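Local coordinates for protein 4-alpha-glucanotransferase (Corynebacterium glutamicum, PDB 5B68) that is an amylomaltase, or disproportionating enzyme, a glucanotransferase built from an N-terminal beta sandwich and a TIM-barrel domain, at residues E68-P74 and F87-V91; S186-T190 and S684-E688. All blocks are in the same frame, centred on the assembly; numbering follows the deposited sequence.

Interaction 1 (E68-P74 and F87-V91); sequences EFTRPLP and FPVHV
His90 and Pro72 make the one direct hydrogen bond between 68-74 and 87-91: the amide N of His90 donates to O of Pro72 at 3.0 Å, with an N-H...O angle of 157°. The same carbonyl receives a CA-H...O contact from Val89, and CA of Pro72 returns one to O of His90, at 3.3 Å between CA and O. Peptide groups thus join the chain leaving the helix to the strand. A water adds a second polar link, donating to O of Arg71 and to O of Pro88.

Charge pairing stays within 68-74. A salt bridge of 2.8 Å runs from NE of Arg71 to OE2 of Glu68, nearly straight and close to the guanidinium plane, but meeting the syn side of the carboxylate well out of its plane; NH1 of Arg71 pairs with Glu437 as well.

Aromatic contacts gather round His90. With its CG anti to its own carbonyl carbon (chi1 -60°), the imidazole reaches back to Phe69, whose CA sits over its face, a CH-pi contact of 4.1 Å to the ring centroid. The Phe69 and His90 rings meet obliquely, their planes at 46°, as CE1 of His90 approaches CD1 of Phe69 over a face of the phenyl ring, 3.8 Å away.

Apolar packing follows along the strand. CD2 of Leu73 lies 3.8 Å from CG2 of Val89 and also touches CE2 of Phe87, the side chains running side by side. Pro74 brings CG to CB of Phe87 and to CD of Pro88.

Strand 86-92 continues into the beta sandwich by antiparallel pairing with strand 126-134, whereas Pro72 and Leu73, following helix 54-69, lie against Leu148 of strand 142-150 and Ala155 of strand 153-162.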
loop_
_atom_site.group_PDB
_atom_site.type_symbol
_atom_site.label_atom_id
_atom_site.label_comp_id
_atom_site.label_asym_id
_atom_site.label_seq_id
_atom_site.Cartn_x
_atom_site.Cartn_y
_atom_site.Cartn_z
ATOM N N GLU A 68 -30.635 -11.011 -5.247
ATOM C CA GLU A 68 -29.746 -12.143 -4.921
ATOM C C GLU A 68 -30.296 -13.416 -5.520
ATOM O O GLU A 68 -29.520 -14.233 -6.017
ATOM C CB GLU A 68 -29.557 -12.362 -3.447
ATOM C CG GLU A 68 -28.599 -11.370 -2.778
ATOM C CD GLU A 68 -27.258 -11.352 -3.448
ATOM O OE1 GLU A 68 -26.554 -12.371 -3.310
ATOM O OE2 GLU A 68 -26.918 -10.359 -4.109
ATOM N N PHE A 69 -31.617 -13.541 -5.518
ATOM C CA PHE A 69 -32.267 -14.763 -6.037
ATOM C C PHE A 69 -32.217 -14.886 -7.524
ATOM O O PHE A 69 -32.393 -15.995 -8.053
ATOM C CB PHE A 69 -33.700 -14.925 -5.446
ATOM C CG PHE A 69 -34.143 -16.342 -5.406
ATOM C CD1 PHE A 69 -33.690 -17.164 -4.401
ATOM C CD2 PHE A 69 -34.912 -16.885 -6.460
ATOM C CE1 PHE A 69 -34.092 -18.505 -4.374
ATOM C CE2 PHE A 69 -35.299 -18.202 -6.448
ATOM C CZ PHE A 69 -34.857 -19.025 -5.422
ATOM N N THR A 70 -31.966 -13.788 -8.255
ATOM C CA THR A 70 -31.899 -13.807 -9.709
ATOM C C THR A 70 -30.478 -13.654 -10.233
ATOM O O THR A 70 -30.261 -13.526 -11.422
ATOM C CB THR A 70 -32.826 -12.748 -10.313
ATOM O OG1 THR A 70 -32.495 -11.458 -9.768
ATOM C CG2 THR A 70 -34.219 -13.087 -9.878
ATOM N N ARG A 71 -29.472 -13.755 -9.378
ATOM C CA ARG A 71 -28.069 -13.816 -9.814
ATOM C C ARG A 71 -27.779 -15.182 -10.410
ATOM O O ARG A 71 -27.817 -16.177 -9.686
ATOM C CB ARG A 71 -27.118 -13.650 -8.608
ATOM C CG ARG A 71 -26.905 -12.221 -8.096
ATOM C CD ARG A 71 -25.715 -12.191 -7.131
ATOM N NE ARG A 71 -25.532 -10.855 -6.547
ATOM C CZ ARG A 71 -24.936 -9.840 -7.174
ATOM N NH1 ARG A 71 -24.837 -8.654 -6.530
ATOM N NH2 ARG A 71 -24.473 -9.986 -8.391
ATOM N N PRO A 72 -27.487 -15.238 -11.682
ATOM C CA PRO A 72 -27.325 -16.553 -12.250
ATOM C C PRO A 72 -26.119 -17.282 -11.673
ATOM O O PRO A 72 -26.232 -18.480 -11.313
ATOM C CB PRO A 72 -27.197 -16.277 -13.750
ATOM C CG PRO A 72 -27.923 -14.979 -13.965
ATOM C CD PRO A 72 -27.572 -14.185 -12.732
ATOM N N LEU A 73 -24.986 -16.570 -11.560
ATOM C CA LEU A 73 -23.833 -17.007 -10.819
ATOM C C LEU A 73 -23.557 -15.995 -9.713
ATOM O O LEU A 73 -24.033 -14.856 -9.791
ATOM C CB LEU A 73 -22.600 -17.097 -11.699
ATOM C CG LEU A 73 -22.586 -18.330 -12.650
ATOM C CD1 LEU A 73 -21.589 -18.173 -13.720
ATOM C CD2 LEU A 73 -22.343 -19.613 -11.850
ATOM N N PRO A 74 -22.697 -16.365 -8.774
ATOM C CA PRO A 74 -22.305 -15.363 -7.786
ATOM C C PRO A 74 -21.513 -14.253 -8.475
ATOM O O PRO A 74 -21.031 -14.398 -9.629
ATOM C CB PRO A 74 -21.456 -16.145 -6.782
ATOM C CG PRO A 74 -21.876 -17.555 -6.989
ATOM C CD PRO A 74 -22.198 -17.705 -8.432
ATOM N N PHE A 87 -21.386 -23.489 -4.244
ATOM C CA PHE A 87 -21.954 -22.163 -4.626
ATOM C C PHE A 87 -23.373 -22.367 -5.268
ATOM O O PHE A 87 -23.682 -23.434 -5.811
ATOM C CB PHE A 87 -21.013 -21.401 -5.595
ATOM C CG PHE A 87 -20.768 -22.100 -6.891
ATOM C CD1 PHE A 87 -19.811 -23.115 -7.007
ATOM C CD2 PHE A 87 -21.535 -21.815 -7.987
ATOM C CE1 PHE A 87 -19.646 -23.801 -8.186
ATOM C CE2 PHE A 87 -21.353 -22.514 -9.179
ATOM C CZ PHE A 87 -20.404 -23.475 -9.297
ATOM N N PRO A 88 -24.206 -21.336 -5.214
ATOM C CA PRO A 88 -25.546 -21.294 -5.789
ATOM C C PRO A 88 -25.551 -20.832 -7.222
ATOM O O PRO A 88 -24.750 -20.012 -7.628
ATOM C CB PRO A 88 -26.311 -20.321 -4.875
ATOM C CG PRO A 88 -25.225 -19.362 -4.488
ATOM C CD PRO A 88 -23.962 -20.149 -4.376
ATOM N N VAL A 89 -26.422 -21.431 -8.011
ATOM C CA VAL A 89 -26.756 -20.985 -9.360
ATOM C C VAL A 89 -28.288 -20.740 -9.402
ATOM O O VAL A 89 -29.049 -21.496 -8.773
ATOM C CB VAL A 89 -26.361 -22.082 -10.339
ATOM C CG1 VAL A 89 -26.989 -21.923 -11.710
ATOM C CG2 VAL A 89 -24.840 -22.141 -10.510
ATOM N N HIS A 90 -28.731 -19.691 -10.091
ATOM C CA HIS A 90 -30.132 -19.395 -10.290
ATOM C C HIS A 90 -30.430 -19.433 -11.775
ATOM O O HIS A 90 -29.741 -18.787 -12.583
ATOM C CB HIS A 90 -30.486 -18.049 -9.712
ATOM C CG HIS A 90 -30.218 -17.963 -8.248
ATOM N ND1 HIS A 90 -30.989 -18.633 -7.321
ATOM C CD2 HIS A 90 -29.196 -17.428 -7.563
ATOM C CE1 HIS A 90 -30.509 -18.422 -6.111
ATOM N NE2 HIS A 90 -29.404 -17.721 -6.231
ATOM N N VAL A 91 -31.454 -20.214 -12.147
ATOM C CA VAL A 91 -31.936 -20.305 -13.547
ATOM C C VAL A 91 -33.481 -20.203 -13.571
ATOM O O VAL A 91 -34.147 -20.447 -12.548
ATOM C CB VAL A 91 -31.517 -21.614 -14.238
ATOM C CG1 VAL A 91 -30.035 -21.680 -14.456
ATOM C CG2 VAL A 91 -32.004 -22.838 -13.457
HETATM O O HOH W 1 -25.860 -17.470 -7.929
#

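Interaction 2 (S186-T190 and S684-E688)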
loop_
_atom_site.group_PDB
_atom_site.type_symbol
_atom_site.label_atom_id
_atom_site.label_comp_id
_atom_site.label_asym_id
_atom_site.label_seq_id
_atom_site.Cartn_x
_atom_site.Cartn_y
_atom_site.Cartn_z
ATOM N N SER A 186 14.306 10.759 -1.118
ATOM C CA SER A 186 15.169 11.569 -0.250
ATOM C C SER A 186 16.638 11.207 -0.293
ATOM O O SER A 186 17.438 11.928 0.309
ATOM C CB SER A 186 14.716 11.505 1.220
ATOM O OG SER A 186 15.024 10.258 1.874
ATOM N N VAL A 187 16.996 10.117 -0.961
ATOM C CA VAL A 187 18.371 9.652 -0.996
ATOM C C VAL A 187 18.968 9.900 -2.361
ATOM O O VAL A 187 18.488 9.404 -3.350
ATOM C CB VAL A 187 18.465 8.143 -0.724
ATOM C CG1 VAL A 187 19.906 7.713 -0.564
ATOM C CG2 VAL A 187 17.667 7.774 0.489
ATOM N N ARG A 188 20.057 10.642 -2.383
ATOM C CA ARG A 188 20.650 11.089 -3.609
ATOM C C ARG A 188 22.036 10.497 -3.810
ATOM O O ARG A 188 22.749 10.223 -2.868
ATOM C CB ARG A 188 20.762 12.612 -3.605
ATOM C CG ARG A 188 19.465 13.364 -3.835
ATOM C CD ARG A 188 18.672 13.569 -2.560
ATOM N NE ARG A 188 19.366 14.390 -1.585
ATOM C CZ ARG A 188 19.360 15.715 -1.554
ATOM N NH1 ARG A 188 18.700 16.411 -2.461
ATOM N NH2 ARG A 188 20.027 16.349 -0.617
ATOM N N SER A 189 22.375 10.282 -5.069
ATOM C CA SER A 189 23.726 10.012 -5.517
ATOM C C SER A 189 24.292 11.295 -6.090
ATOM O O SER A 189 23.623 12.296 -6.126
ATOM C CB SER A 189 23.740 8.915 -6.571
ATOM O OG SER A 189 23.167 9.344 -7.777
ATOM N N THR A 190 25.525 11.255 -6.549
ATOM C CA THR A 190 26.106 12.429 -7.187
ATOM C C THR A 190 25.323 12.824 -8.432
ATOM O O THR A 190 25.200 13.985 -8.731
ATOM C CB THR A 190 27.568 12.204 -7.561
ATOM O OG1 THR A 190 27.652 11.093 -8.437
ATOM C CG2 THR A 190 28.361 11.905 -6.352
ATOM N N SER A 684 24.274 16.648 3.856
ATOM C CA SER A 684 23.789 15.607 2.925
ATOM C C SER A 684 24.694 14.372 2.928
ATOM O O SER A 684 25.920 14.475 2.834
ATOM C CB SER A 684 23.718 16.153 1.525
ATOM O OG SER A 684 23.405 15.140 0.587
ATOM N N VAL A 685 24.109 13.167 2.984
ATOM C CA VAL A 685 24.902 11.954 2.802
ATOM C C VAL A 685 24.514 11.313 1.476
ATOM O O VAL A 685 23.364 10.845 1.373
ATOM C CB VAL A 685 24.640 10.956 3.951
ATOM C CG1 VAL A 685 25.518 9.723 3.751
ATOM C CG2 VAL A 685 24.931 11.661 5.293
ATOM N N LEU A 686 25.427 11.305 0.512
ATOM C CA LEU A 686 25.198 10.650 -0.756
ATOM C C LEU A 686 25.322 9.144 -0.651
ATOM O O LEU A 686 26.089 8.634 0.194
ATOM C CB LEU A 686 26.088 11.148 -1.858
ATOM C CG LEU A 686 26.027 12.674 -2.154
ATOM C CD1 LEU A 686 27.046 13.026 -3.251
ATOM C CD2 LEU A 686 24.635 13.113 -2.586
ATOM N N ILE A 687 24.726 8.435 -1.633
ATOM C CA ILE A 687 24.876 6.950 -1.646
ATOM C C ILE A 687 26.355 6.561 -1.688
ATOM O O ILE A 687 26.797 5.596 -1.033
ATOM C CB ILE A 687 24.139 6.312 -2.820
ATOM C CG1 ILE A 687 22.663 6.485 -2.598
ATOM C CG2 ILE A 687 24.499 4.826 -2.969
ATOM C CD1 ILE A 687 21.784 6.266 -3.825
ATOM N N GLU A 688 27.128 7.346 -2.428
ATOM C CA GLU A 688 28.536 7.056 -2.672
ATOM C C GLU A 688 29.357 7.111 -1.392
ATOM O O GLU A 688 30.382 6.450 -1.291
ATOM C CB GLU A 688 29.138 8.009 -3.722
ATOM C CG GLU A 688 28.754 7.646 -5.145
ATOM C CD GLU A 688 27.451 8.265 -5.574
ATOM O OE1 GLU A 688 26.744 8.939 -4.765
ATOM O OE2 GLU A 688 27.169 8.080 -6.750
HETATM O O HOH W 2 20.892 13.970 0.929
HETATM O O HOH W 3 21.146 11.441 -0.087
HETATM O O HOH W 4 26.406 8.945 -9.060
#
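Arg188 and Ile687 share the shorter of two direct hydrogen bonds here: N of Ile687 donates to O of Arg188 at 2.9 Å, with an N-H...O angle of 150°. In the other, N of Thr190 reaches OE1 of Glu688 at 3.2 Å, on the syn side but 34° out of the carboxylate plane. A bend at chi2 (87°) turns the Glu688 carboxylate back over Ser189 and Thr190, where a water bridges its OE2 to OG1 of Thr190.

Two further waters connect the loops. One accepts from N of Arg188 and donates to O of Val685; the other accepts from NH2 of Arg188 and donates to OG of Ser684. NH1 of Arg188 also hydrogen-bonds to O of Gly194, while OG of Ser684 is hydrogen-bonded to O of Asn278 and OG of Ser189 to OD1 of Asp200.

Packing flanks this polar line. CG1 of Val187 meets CG1 of Ile687 at 3.6 Å, the two side chains crossing at about a right angle. Leu686 puts CD1 3.5 Å from CG2 of Thr190 and CD2 near CB of Arg188.

Ile687 extends onto helix 198-209, and Val187 onto Leu650. In this loop-to-loop packing a beta-alpha loop of the TIM barrel, between strand 177-182 and helix 198-209, is tied to the segment ahead of helix 694-702.

Interactions 1 and 2 come in series along the chain, the first closing before the second opens, and lie on opposite sides of its centre. Their own centres are 58 Å apart and their nearest atoms about 44 Å, and they share no residue, strand or helix. Interaction 1 is local in sequence, with 12 residues between its segments, and fastens the turn that follows helix 54-69 to strand 86-92 of the N-terminal beta sandwich. Interaction 2 spans 493 residues and joins the loop after barrel strand 177-182 to the segment ahead of helix 694-702, near the end of the chain. Together they illustrate two levels of assembly: one contact attaches neighbouring elements, while the other brings distant parts of the chain together.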